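Local coordinates for protein carbonic anhydrase (Unidentified, PDB 3R1W) that probably catalyses the reversible hydration of carbon dioxide to bicarbonate, as a gamma-class carbonic anhydrase would, at residues Asp55-Ala63 against Gly84-Asp92. Numbering follows the deposited sequence.
Sequences DMHHIRIGA and GGYPLIIGD
H57 NE2 donates to the carbonyl O of G84 at 3.1 Å, near the ring plane and in the carbonyl plane. The other ring nitrogen, ND1, accepts the backbone N-H of H58. P87 CB makes CH-pi contacts over a face of the H57 ring and over a face of the H58 ring, 3.3 Å from H58 NE2. Losing this ring, as with an alanine at H57, is likely to leave the G84 carbonyl and the H58 N-H without these partners and uncover one side of P87. Beyond P87, strands 58-61 and 88-90 run parallel. L88 N donates to H58 O, R60 N to L88 O (2.8 Å), I90 N to R60 O (2.7 Å) and G62 N to I90 O. Past the strands, D92 OD1 takes the A63 N-H at 2.8 Å. With CG beside its backbone N (chi1 -46°), D92 reaches back to that amide. R60 bends at chi2, and NH1 donates to I59 O from above the carbonyl plane; NH2 forms a salt bridge with D37. I59, L88, I61 and I90 face the core, where L73 meets the last three. Strands 58-61 and 88-90 lie on successive coils of a left-handed beta-helix, flanked by strands 38-40 and 106-107.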
# COMPACT_ATOMS: atom_id res chain seq x y z
N ASP B 55 -13.83 2.08 -13.22
CA ASP B 55 -13.89 2.88 -14.44
C ASP B 55 -14.12 2.02 -15.69
O ASP B 55 -15.03 2.29 -16.47
CB ASP B 55 -12.67 3.81 -14.59
CG ASP B 55 -11.33 3.12 -14.33
OD1 ASP B 55 -11.27 1.87 -14.20
OD2 ASP B 55 -10.33 3.87 -14.26
N MET B 56 -13.33 0.97 -15.85
CA MET B 56 -13.41 0.15 -17.06
C MET B 56 -14.29 -1.09 -16.93
O MET B 56 -14.46 -1.84 -17.88
CB MET B 56 -12.00 -0.25 -17.52
CG MET B 56 -11.14 0.96 -17.87
SD MET B 56 -9.49 0.47 -18.37
CE MET B 56 -8.81 -0.13 -16.82
N HIS B 57 -14.87 -1.31 -15.75
CA HIS B 57 -15.73 -2.46 -15.52
C HIS B 57 -16.50 -2.25 -14.23
O HIS B 57 -16.23 -1.28 -13.52
CB HIS B 57 -14.91 -3.75 -15.45
CG HIS B 57 -15.55 -4.91 -16.13
ND1 HIS B 57 -16.90 -5.20 -16.01
CD2 HIS B 57 -15.04 -5.85 -16.97
CE1 HIS B 57 -17.19 -6.27 -16.73
NE2 HIS B 57 -16.08 -6.68 -17.32
N HIS B 58 -17.44 -3.13 -13.92
CA HIS B 58 -18.26 -2.94 -12.73
C HIS B 58 -17.67 -3.58 -11.46
O HIS B 58 -16.97 -4.59 -11.52
CB HIS B 58 -19.73 -3.37 -12.95
CG HIS B 58 -19.90 -4.83 -13.28
ND1 HIS B 58 -20.02 -5.30 -14.57
CD2 HIS B 58 -20.03 -5.91 -12.48
CE1 HIS B 58 -20.18 -6.61 -14.55
NE2 HIS B 58 -20.21 -7.01 -13.29
N ILE B 59 -17.96 -2.95 -10.33
CA ILE B 59 -17.58 -3.45 -9.01
C ILE B 59 -18.84 -3.49 -8.15
O ILE B 59 -19.54 -2.48 -8.02
CB ILE B 59 -16.54 -2.53 -8.34
CG1 ILE B 59 -15.29 -2.40 -9.23
CG2 ILE B 59 -16.15 -3.06 -6.96
CD1 ILE B 59 -14.24 -1.44 -8.69
N ARG B 60 -19.13 -4.64 -7.55
CA ARG B 60 -20.33 -4.82 -6.74
C ARG B 60 -19.92 -5.39 -5.39
O ARG B 60 -19.21 -6.39 -5.34
CB ARG B 60 -21.30 -5.77 -7.44
CG ARG B 60 -21.76 -5.28 -8.82
CD ARG B 60 -22.67 -4.07 -8.67
NE ARG B 60 -23.13 -3.58 -9.97
CZ ARG B 60 -22.57 -2.57 -10.64
NH1 ARG B 60 -21.51 -1.93 -10.14
NH2 ARG B 60 -23.07 -2.21 -11.81
N ILE B 61 -20.34 -4.73 -4.32
CA ILE B 61 -20.01 -5.19 -2.98
C ILE B 61 -21.28 -5.33 -2.15
O ILE B 61 -22.14 -4.44 -2.17
CB ILE B 61 -19.01 -4.22 -2.29
CG1 ILE B 61 -17.75 -4.08 -3.16
CG2 ILE B 61 -18.68 -4.70 -0.88
CD1 ILE B 61 -16.68 -3.14 -2.60
N GLY B 62 -21.41 -6.43 -1.43
CA GLY B 62 -22.61 -6.69 -0.66
C GLY B 62 -22.71 -5.90 0.64
O GLY B 62 -22.12 -4.84 0.77
N ALA B 63 -23.45 -6.45 1.60
CA ALA B 63 -23.71 -5.77 2.87
C ALA B 63 -22.72 -6.12 3.98
O ALA B 63 -22.21 -7.23 4.03
CB ALA B 63 -25.14 -6.09 3.34
N GLY B 84 -14.08 -10.10 -22.63
CA GLY B 84 -15.13 -9.85 -21.66
C GLY B 84 -14.67 -9.13 -20.40
O GLY B 84 -15.49 -8.68 -19.61
N GLY B 85 -13.35 -9.02 -20.22
CA GLY B 85 -12.79 -8.41 -19.03
C GLY B 85 -13.09 -9.18 -17.75
O GLY B 85 -13.60 -10.30 -17.79
N TYR B 86 -12.76 -8.57 -16.61
CA TYR B 86 -13.02 -9.16 -15.30
C TYR B 86 -13.57 -8.09 -14.36
O TYR B 86 -12.86 -7.14 -14.01
CB TYR B 86 -11.73 -9.74 -14.70
CG TYR B 86 -11.19 -10.95 -15.42
CD1 TYR B 86 -11.72 -12.21 -15.19
CD2 TYR B 86 -10.15 -10.84 -16.34
CE1 TYR B 86 -11.24 -13.33 -15.84
CE2 TYR B 86 -9.66 -11.95 -17.00
CZ TYR B 86 -10.21 -13.19 -16.75
OH TYR B 86 -9.72 -14.30 -17.41
N PRO B 87 -14.84 -8.23 -13.97
CA PRO B 87 -15.41 -7.31 -12.99
C PRO B 87 -15.01 -7.76 -11.60
O PRO B 87 -14.34 -8.79 -11.46
CB PRO B 87 -16.91 -7.50 -13.19
CG PRO B 87 -17.02 -8.95 -13.58
CD PRO B 87 -15.82 -9.24 -14.41
N LEU B 88 -15.42 -7.01 -10.58
CA LEU B 88 -15.11 -7.35 -9.20
C LEU B 88 -16.41 -7.51 -8.43
O LEU B 88 -17.19 -6.56 -8.30
CB LEU B 88 -14.25 -6.25 -8.58
CG LEU B 88 -13.86 -6.38 -7.11
CD1 LEU B 88 -13.12 -7.68 -6.87
CD2 LEU B 88 -13.00 -5.18 -6.73
N ILE B 89 -16.64 -8.71 -7.91
CA ILE B 89 -17.89 -9.03 -7.23
C ILE B 89 -17.56 -9.51 -5.83
O ILE B 89 -16.80 -10.46 -5.68
CB ILE B 89 -18.65 -10.14 -7.97
CG1 ILE B 89 -18.96 -9.70 -9.41
CG2 ILE B 89 -19.94 -10.50 -7.23
CD1 ILE B 89 -19.87 -8.49 -9.48
N ILE B 90 -18.13 -8.85 -4.82
CA ILE B 90 -17.84 -9.17 -3.42
C ILE B 90 -19.13 -9.30 -2.61
O ILE B 90 -20.01 -8.46 -2.72
CB ILE B 90 -16.94 -8.08 -2.77
CG1 ILE B 90 -15.60 -8.00 -3.51
CG2 ILE B 90 -16.68 -8.41 -1.30
CD1 ILE B 90 -14.80 -6.72 -3.19
N GLY B 91 -19.25 -10.35 -1.80
CA GLY B 91 -20.51 -10.59 -1.10
C GLY B 91 -20.67 -9.85 0.22
O GLY B 91 -20.10 -8.77 0.41
N ASP B 92 -21.47 -10.42 1.12
CA ASP B 92 -21.78 -9.83 2.43
C ASP B 92 -20.84 -10.34 3.52
O ASP B 92 -20.32 -11.45 3.43
CB ASP B 92 -23.20 -10.21 2.88
CG ASP B 92 -24.24 -10.05 1.79
OD1 ASP B 92 -24.16 -9.09 1.00
OD2 ASP B 92 -25.16 -10.89 1.74